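Local atomic coordinates of diacylglycerol O-acyltransferase (Marinobacter hydrocarbonoclasticus, PDB entry 6CHJ), a protein that probably transfers the acyl group of acyl-CoA to long-chain alcohols, giving wax esters, or to diacylglycerols, giving triacylglycerols. Residues R239-Q244 and Y399-D404; P20-G25 and A102-L107. One frame throughout, in Å; residues are numbered along the deposited sequence.

Contact 1 (R239-Q244 and Y399-D404)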
ATOM      1  N   ARG B 239      -1.883  -7.103   7.239  1.00 45.15           N
ATOM      2  CA  ARG B 239      -3.207  -7.350   7.769  1.00 44.78           C
ATOM      3  C   ARG B 239      -3.748  -8.655   7.218  1.00 46.84           C
ATOM      4  O   ARG B 239      -3.393  -9.078   6.121  1.00 49.69           O
ATOM      5  CB  ARG B 239      -4.163  -6.197   7.428  1.00 46.32           C
ATOM      6  CG  ARG B 239      -3.787  -4.878   8.106  1.00 41.69           C
ATOM      7  CD  ARG B 239      -3.897  -5.008   9.628  1.00 41.12           C
ATOM      8  NE  ARG B 239      -3.396  -3.834  10.333  1.00 41.33           N
ATOM      9  CZ  ARG B 239      -2.170  -3.738  10.828  1.00 40.54           C
ATOM     10  NH1 ARG B 239      -1.323  -4.748  10.676  1.00 41.39           N
ATOM     11  NH2 ARG B 239      -1.787  -2.631  11.450  1.00 38.93           N
ATOM     12  N   ARG B 240      -4.566  -9.309   8.025  1.00 51.17           N
ATOM     13  CA  ARG B 240      -5.414 -10.399   7.588  1.00 50.63           C
ATOM     14  C   ARG B 240      -6.841 -10.012   7.924  1.00 53.75           C
ATOM     15  O   ARG B 240      -7.141  -9.685   9.082  1.00 49.00           O
ATOM     16  CB  ARG B 240      -5.038 -11.727   8.257  1.00 52.64           C
ATOM     17  CG  ARG B 240      -4.927 -12.871   7.257  1.00 62.92           C
ATOM     18  CD  ARG B 240      -4.977 -14.239   7.920  1.00 66.80           C
ATOM     19  NE  ARG B 240      -4.822 -15.322   6.954  1.00 67.85           N
ATOM     20  CZ  ARG B 240      -5.751 -15.672   6.064  1.00 75.79           C
ATOM     21  NH1 ARG B 240      -6.912 -15.019   6.011  1.00 76.02           N
ATOM     22  NH2 ARG B 240      -5.522 -16.675   5.221  1.00 68.79           N
ATOM     23  N   PHE B 241      -7.701 -10.015   6.904  1.00 49.51           N
ATOM     24  CA  PHE B 241      -9.101  -9.650   7.035  1.00 49.38           C
ATOM     25  C   PHE B 241      -9.983 -10.879   6.859  1.00 49.44           C
ATOM     26  O   PHE B 241      -9.779 -11.682   5.946  1.00 50.59           O
ATOM     27  CB  PHE B 241      -9.498  -8.596   6.011  1.00 52.20           C
ATOM     28  CG  PHE B 241     -10.923  -8.144   6.134  1.00 52.09           C
ATOM     29  CD1 PHE B 241     -11.412  -7.673   7.347  1.00 51.92           C
ATOM     30  CD2 PHE B 241     -11.769  -8.178   5.045  1.00 46.75           C
ATOM     31  CE1 PHE B 241     -12.723  -7.242   7.461  1.00 49.66           C
ATOM     32  CE2 PHE B 241     -13.085  -7.753   5.160  1.00 49.55           C
ATOM     33  CZ  PHE B 241     -13.558  -7.284   6.359  1.00 46.79           C
ATOM     34  N   ALA B 242     -10.961 -11.023   7.748  1.00 56.22           N
ATOM     35  CA  ALA B 242     -11.891 -12.150   7.733  1.00 56.88           C
ATOM     36  C   ALA B 242     -13.269 -11.603   8.046  1.00 55.77           C
ATOM     37  O   ALA B 242     -13.469 -10.970   9.091  1.00 54.76           O
ATOM     38  CB  ALA B 242     -11.497 -13.232   8.747  1.00 47.39           C
ATOM     39  N   ALA B 243     -14.202 -11.821   7.134  1.00 51.24           N
ATOM     40  CA  ALA B 243     -15.556 -11.323   7.277  1.00 54.47           C
ATOM     41  C   ALA B 243     -16.522 -12.443   6.927  1.00 56.79           C
ATOM     42  O   ALA B 243     -16.175 -13.372   6.188  1.00 55.96           O
ATOM     43  CB  ALA B 243     -15.815 -10.091   6.390  1.00 48.66           C
ATOM     44  N   GLN B 244     -17.734 -12.352   7.482  1.00 54.73           N
ATOM     45  CA  GLN B 244     -18.777 -13.355   7.283  1.00 56.66           C
ATOM     46  C   GLN B 244     -20.088 -12.841   7.866  1.00 55.92           C
ATOM     47  O   GLN B 244     -20.098 -11.979   8.753  1.00 52.35           O
ATOM     48  CB  GLN B 244     -18.405 -14.704   7.917  1.00 54.42           C
ATOM     49  CG  GLN B 244     -19.414 -15.857   7.718  1.00 58.27           C
ATOM     50  CD  GLN B 244     -19.961 -15.972   6.289  1.00 67.07           C
ATOM     51  OE1 GLN B 244     -20.790 -15.162   5.840  1.00 66.93           O
ATOM     52  NE2 GLN B 244     -19.493 -16.993   5.570  1.00 67.00           N
ATOM     53  N   TYR B 399     -19.319  -5.165   5.459  1.00 59.15           N
ATOM     54  CA  TYR B 399     -18.383  -5.643   6.477  1.00 51.43           C
ATOM     55  C   TYR B 399     -17.393  -4.537   6.811  1.00 58.49           C
ATOM     56  O   TYR B 399     -16.599  -4.129   5.936  1.00 50.45           O
ATOM     57  CB  TYR B 399     -17.643  -6.893   6.000  1.00 53.78           C
ATOM     58  CG  TYR B 399     -18.567  -7.960   5.464  1.00 54.69           C
ATOM     59  CD1 TYR B 399     -19.168  -8.887   6.323  1.00 60.79           C
ATOM     60  CD2 TYR B 399     -18.869  -8.028   4.107  1.00 55.78           C
ATOM     61  CE1 TYR B 399     -20.036  -9.878   5.837  1.00 54.40           C
ATOM     62  CE2 TYR B 399     -19.732  -9.003   3.608  1.00 61.88           C
ATOM     63  CZ  TYR B 399     -20.312  -9.924   4.485  1.00 61.11           C
ATOM     64  OH  TYR B 399     -21.166 -10.878   3.989  1.00 63.44           O
ATOM     65  N   PRO B 400     -17.378  -4.040   8.039  1.00 57.14           N
ATOM     66  CA  PRO B 400     -16.412  -3.009   8.397  1.00 53.84           C
ATOM     67  C   PRO B 400     -15.001  -3.583   8.484  1.00 53.57           C
ATOM     68  O   PRO B 400     -14.804  -4.775   8.739  1.00 46.30           O
ATOM     69  CB  PRO B 400     -16.913  -2.529   9.764  1.00 57.96           C
ATOM     70  CG  PRO B 400     -17.532  -3.753  10.350  1.00 57.77           C
ATOM     71  CD  PRO B 400     -18.191  -4.459   9.192  1.00 58.99           C
ATOM     72  N   VAL B 401     -14.019  -2.709   8.249  1.00 49.31           N
ATOM     73  CA  VAL B 401     -12.597  -3.046   8.301  1.00 47.84           C
ATOM     74  C   VAL B 401     -11.971  -2.027   9.227  1.00 42.95           C
ATOM     75  O   VAL B 401     -11.934  -0.835   8.903  1.00 43.49           O
ATOM     76  CB  VAL B 401     -11.919  -3.012   6.922  1.00 47.69           C
ATOM     77  CG1 VAL B 401     -10.584  -3.739   6.992  1.00 45.04           C
ATOM     78  CG2 VAL B 401     -12.830  -3.618   5.847  1.00 47.53           C
ATOM     79  N   SER B 402     -11.503  -2.471  10.383  1.00 43.33           N
ATOM     80  CA  SER B 402     -11.160  -1.481  11.388  1.00 45.27           C
ATOM     81  C   SER B 402      -9.631  -1.358  11.543  1.00 48.03           C
ATOM     82  O   SER B 402      -8.873  -1.701  10.624  1.00 46.08           O
ATOM     83  CB  SER B 402     -11.885  -1.850  12.681  1.00 48.48           C
ATOM     84  OG  SER B 402     -12.196  -0.672  13.394  1.00 57.30           O
ATOM     85  N   ILE B 403      -9.185  -0.879  12.706  1.00 43.03           N
ATOM     86  CA  ILE B 403      -7.791  -0.515  12.948  1.00 38.51           C
ATOM     87  C   ILE B 403      -7.214  -1.439  14.019  1.00 40.46           C
ATOM     88  O   ILE B 403      -7.757  -1.525  15.127  1.00 44.56           O
ATOM     89  CB  ILE B 403      -7.670   0.952  13.400  1.00 43.19           C
ATOM     90  CG1 ILE B 403      -8.162   1.932  12.330  1.00 42.72           C
ATOM     91  CG2 ILE B 403      -6.251   1.279  13.843  1.00 42.98           C
ATOM     92  CD1 ILE B 403      -8.532   3.302  12.934  1.00 44.92           C
ATOM     93  N   ASP B 404      -6.110  -2.105  13.695  1.00 39.09           N
ATOM     94  CA  ASP B 404      -5.189  -2.699  14.654  1.00 39.62           C
ATOM     95  C   ASP B 404      -4.136  -1.686  15.125  1.00 47.22           C
ATOM     96  O   ASP B 404      -3.784  -0.726  14.423  1.00 43.19           O
ATOM     97  CB  ASP B 404      -4.460  -3.889  14.052  1.00 38.59           C
ATOM     98  CG  ASP B 404      -5.384  -4.978  13.622  1.00 44.50           C
ATOM     99  OD1 ASP B 404      -6.376  -5.247  14.339  1.00 46.57           O
ATOM    100  OD2 ASP B 404      -5.097  -5.586  12.572  1.00 43.18           O
TER
HETATM  101  O   HOH W   1      -3.651  -0.269  11.934  1.00 41.57           O
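Phe241 and Ala243 face Val401 and Tyr399 across two nearly antiparallel strand segments, 161° apart in direction, whose axes come within 7.9 Å. No backbone hydrogen bond spans this gap. This is side-chain packing between one strand from each of the two mixed sheets of a CoA-dependent acyltransferase fold. Strand 239-247 edges one sheet, and strand 393-401 runs inside the other. The Phe241 ring lies between them. Its CG is anti to the backbone N (chi1 -178°), which sends the ring across the gap. Val401 CG2 sits over one ring face, 4.2 Å from the centroid, in a CH-pi contact. At the ring edge Phe241 CE1 meets Pro400 O at 3.5 Å, and Tyr399 CB lies near the same plane. Leu97 and Val100 of helix 93-105 also pack on Phe241. Further along, Ala243 CB comes obliquely to the Tyr399 ring, 3.6 Å from Tyr399 CD1. Tyr399 CE1 reaches on to the backbone of Gln244, and Tyr399 OH bonds to Ser245 OG. At the other end Arg239 and Asp404 pass each other in opposite directions. Asp404 OD2 is 3.3 Å from Arg239 NE but lies over the guanidinium face. No N-H points at it, so this salt bridge rests on charge alone, with the two planes 58° apart. The directed bonds of the guanidinium go elsewhere: Arg239 NH1 to Thr236 O and Arg239 NH2 to Gln18 O. A water in the guanidinium plane accepts from Arg239 NH2 at 3.0 Å and donates to Asp404 O.

Contact 2 (P20-G25 and A102-L107); sequences PMHVGG and AEHSHL
His22 CG stands between the backbone N and the carbonyl carbon (chi1 58°), and His104 CG is anti to its own N (chi1 -160°). These torsions bring the two rings together at the point where strand 22-30 passes the C-terminal end of helix 93-105. The pair is T-shaped. The CD2-NE2 edge of His22 addresses one face of His104, with planes at 73° and centroids 4.6 Å apart. His22 NE2 stands 3.7 Å above the His104 ring plane, over its centre. The same nitrogen donates to His104 O at 2.6 Å. That oxygen lies near the plane of the His22 ring, but the bond is well short of straight. His22 CE1 also comes 3.1 Å from His106 O, an oxygen that Lys133 NZ bonds. Nearby, Pro20 CG meets the backbone Ser105 O at 3.5 Å. It also touches Leu107 CD2 at 3.9 Å, the Pro20 and Leu107 side chains crossing at about a right angle. Gly24 N and Val23 C lie at the edge of the His104 ring. A leucine in place of His22 would probably leave His104 O without its N-H donor and the His104 face without its aromatic edge. Beyond the turn, His106 stacks on His106 of the second subunit, so this helix end also borders the dimer interface. His104 ND1 bonds to Tyr131 OH and its NE2 to Ser402 O. Because a carbonyl oxygen can only accept, His104 NE2 should carry a proton; with both nitrogens and one face engaged, the ring is probably fixed in its rotation.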
ATOM      1  N   PRO B  20      -1.424   1.579  10.376  1.00 44.18           N
ATOM      2  CA  PRO B  20      -2.176   2.595   9.647  1.00 46.74           C
ATOM      3  C   PRO B  20      -3.448   2.927  10.420  1.00 49.92           C
ATOM      4  O   PRO B  20      -3.997   2.100  11.164  1.00 41.35           O
ATOM      5  CB  PRO B  20      -2.460   1.935   8.300  1.00 43.28           C
ATOM      6  CG  PRO B  20      -1.345   0.968   8.140  1.00 45.19           C
ATOM      7  CD  PRO B  20      -1.063   0.447   9.507  1.00 41.67           C
ATOM      8  N   MET B  21      -3.869   4.174  10.288  1.00 48.47           N
ATOM      9  CA  MET B  21      -4.989   4.709  11.039  1.00 50.88           C
ATOM     10  C   MET B  21      -6.136   5.071  10.097  1.00 46.00           C
ATOM     11  O   MET B  21      -6.795   6.101  10.240  1.00 51.04           O
ATOM     12  CB  MET B  21      -4.525   5.897  11.896  1.00 50.43           C
ATOM     13  CG  MET B  21      -3.548   5.493  13.028  1.00 51.04           C
ATOM     14  SD  MET B  21      -4.187   4.271  14.240  1.00 55.29           S
ATOM     15  CE  MET B  21      -5.701   5.041  14.668  1.00 54.14           C
ATOM     16  N   HIS B  22      -6.357   4.232   9.097  1.00 49.31           N
ATOM     17  CA  HIS B  22      -7.503   4.366   8.214  1.00 47.18           C
ATOM     18  C   HIS B  22      -8.513   3.263   8.522  1.00 44.75           C
ATOM     19  O   HIS B  22      -8.145   2.163   8.933  1.00 45.99           O
ATOM     20  CB  HIS B  22      -7.080   4.308   6.742  1.00 46.51           C
ATOM     21  CG  HIS B  22      -6.365   3.047   6.349  1.00 47.18           C
ATOM     22  ND1 HIS B  22      -4.992   2.968   6.240  1.00 41.56           N
ATOM     23  CD2 HIS B  22      -6.837   1.819   6.022  1.00 42.70           C
ATOM     24  CE1 HIS B  22      -4.647   1.745   5.883  1.00 40.43           C
ATOM     25  NE2 HIS B  22      -5.748   1.025   5.750  1.00 41.02           N
ATOM     26  N   VAL B  23      -9.788   3.563   8.332  1.00 45.70           N
ATOM     27  CA  VAL B  23     -10.818   2.547   8.384  1.00 46.59           C
ATOM     28  C   VAL B  23     -11.201   2.175   6.958  1.00 45.62           C
ATOM     29  O   VAL B  23     -10.790   2.817   5.993  1.00 45.72           O
ATOM     30  CB  VAL B  23     -12.052   3.009   9.180  1.00 49.93           C
ATOM     31  CG1 VAL B  23     -11.632   3.549  10.553  1.00 50.84           C
ATOM     32  CG2 VAL B  23     -12.820   4.063   8.359  1.00 49.11           C
ATOM     33  N   GLY B  24     -12.015   1.132   6.829  1.00 46.33           N
ATOM     34  CA  GLY B  24     -12.426   0.610   5.544  1.00 45.63           C
ATOM     35  C   GLY B  24     -13.760  -0.092   5.656  1.00 53.04           C
ATOM     36  O   GLY B  24     -14.249  -0.380   6.751  1.00 51.69           O
ATOM     37  N   GLY B  25     -14.350  -0.359   4.497  1.00 46.91           N
ATOM     38  CA  GLY B  25     -15.573  -1.133   4.427  1.00 46.69           C
ATOM     39  C   GLY B  25     -15.631  -1.944   3.152  1.00 47.95           C
ATOM     40  O   GLY B  25     -15.203  -1.487   2.081  1.00 43.79           O
ATOM     41  N   ALA B 102      -4.429  -7.256   1.813  1.00 44.95           N
ATOM     42  CA  ALA B 102      -3.322  -6.541   1.177  1.00 45.56           C
ATOM     43  C   ALA B 102      -3.601  -5.046   1.086  1.00 44.45           C
ATOM     44  O   ALA B 102      -2.761  -4.219   1.455  1.00 44.89           O
ATOM     45  CB  ALA B 102      -3.068  -7.115  -0.225  1.00 36.97           C
ATOM     46  N   GLU B 103      -4.776  -4.672   0.577  1.00 42.61           N
ATOM     47  CA  GLU B 103      -5.038  -3.259   0.349  1.00 45.09           C
ATOM     48  C   GLU B 103      -5.187  -2.489   1.669  1.00 46.81           C
ATOM     49  O   GLU B 103      -4.743  -1.341   1.768  1.00 49.75           O
ATOM     50  CB  GLU B 103      -6.275  -3.101  -0.537  1.00 46.21           C
ATOM     51  CG  GLU B 103      -6.402  -1.720  -1.138  1.00 55.05           C
ATOM     52  CD  GLU B 103      -5.137  -1.275  -1.889  1.00 55.09           C
ATOM     53  OE1 GLU B 103      -4.599  -2.078  -2.682  1.00 48.11           O
ATOM     54  OE2 GLU B 103      -4.685  -0.121  -1.670  1.00 55.44           O
ATOM     55  N   HIS B 104      -5.770  -3.112   2.706  1.00 45.14           N
ATOM     56  CA  HIS B 104      -5.947  -2.437   3.992  1.00 38.73           C
ATOM     57  C   HIS B 104      -4.616  -2.215   4.725  1.00 40.18           C
ATOM     58  O   HIS B 104      -4.517  -1.288   5.534  1.00 40.98           O
ATOM     59  CB  HIS B 104      -6.915  -3.245   4.873  1.00 42.60           C
ATOM     60  CG  HIS B 104      -7.525  -2.449   5.982  1.00 43.07           C
ATOM     61  ND1 HIS B 104      -8.520  -1.518   5.766  1.00 40.84           N
ATOM     62  CD2 HIS B 104      -7.258  -2.421   7.311  1.00 33.08           C
ATOM     63  CE1 HIS B 104      -8.840  -0.946   6.915  1.00 45.37           C
ATOM     64  NE2 HIS B 104      -8.101  -1.487   7.870  1.00 41.17           N
ATOM     65  N   SER B 105      -3.594  -3.049   4.466  1.00 39.70           N
ATOM     66  CA  SER B 105      -2.251  -2.843   5.020  1.00 41.99           C
ATOM     67  C   SER B 105      -1.615  -1.505   4.623  1.00 46.03           C
ATOM     68  O   SER B 105      -0.765  -0.998   5.354  1.00 48.26           O
ATOM     69  CB  SER B 105      -1.318  -3.951   4.545  1.00 39.10           C
ATOM     70  OG  SER B 105      -1.839  -5.223   4.847  1.00 52.02           O
ATOM     71  N   HIS B 106      -1.941  -0.956   3.452  1.00 46.02           N
ATOM     72  CA  HIS B 106      -1.137   0.120   2.876  1.00 44.99           C
ATOM     73  C   HIS B 106      -1.493   1.475   3.469  1.00 45.51           C
ATOM     74  O   HIS B 106      -2.665   1.880   3.460  1.00 47.50           O
ATOM     75  CB  HIS B 106      -1.326   0.177   1.360  1.00 42.17           C
ATOM     76  CG  HIS B 106      -1.011  -1.109   0.669  1.00 48.38           C
ATOM     77  ND1 HIS B 106       0.083  -1.883   0.998  1.00 40.64           N
ATOM     78  CD2 HIS B 106      -1.668  -1.776  -0.310  1.00 46.47           C
ATOM     79  CE1 HIS B 106       0.095  -2.963   0.239  1.00 41.17           C
ATOM     80  NE2 HIS B 106      -0.961  -2.927  -0.556  1.00 45.94           N
ATOM     81  N   LEU B 107      -0.464   2.174   3.960  1.00 45.71           N
ATOM     82  CA  LEU B 107      -0.562   3.587   4.316  1.00 49.01           C
ATOM     83  C   LEU B 107      -1.161   4.412   3.190  1.00 47.46           C
ATOM     84  O   LEU B 107      -0.837   4.220   2.014  1.00 58.46           O
ATOM     85  CB  LEU B 107       0.826   4.143   4.631  1.00 47.31           C
ATOM     86  CG  LEU B 107       1.410   3.880   6.011  1.00 49.62           C
ATOM     87  CD1 LEU B 107       2.718   4.633   6.132  1.00 51.77           C
ATOM     88  CD2 LEU B 107       0.441   4.247   7.153  1.00 52.45           C
TER

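Contact 2 closes before contact 1 opens along the chain, and their centres lie about 9 Å apart. Strands 22-30 and 393-401 are antiparallel neighbours in one mixed sheet, joined here by a probable hydrogen bond from Val401 N to Gly24 O at 2.8 Å. Helix 93-105 covers this junction: contact 2 uses its last turn, and the same helix also packs on contact 1. Strand 393-401 is part of the C-terminal domain sequence but joins strands mostly of the catalytic domain sequence. Strand 239-247 does the reverse. The two are therefore interlocked. Just before strand 22-30, the Met21 backbone bonds to that of His136, part of the HHxxxDG motif of this family.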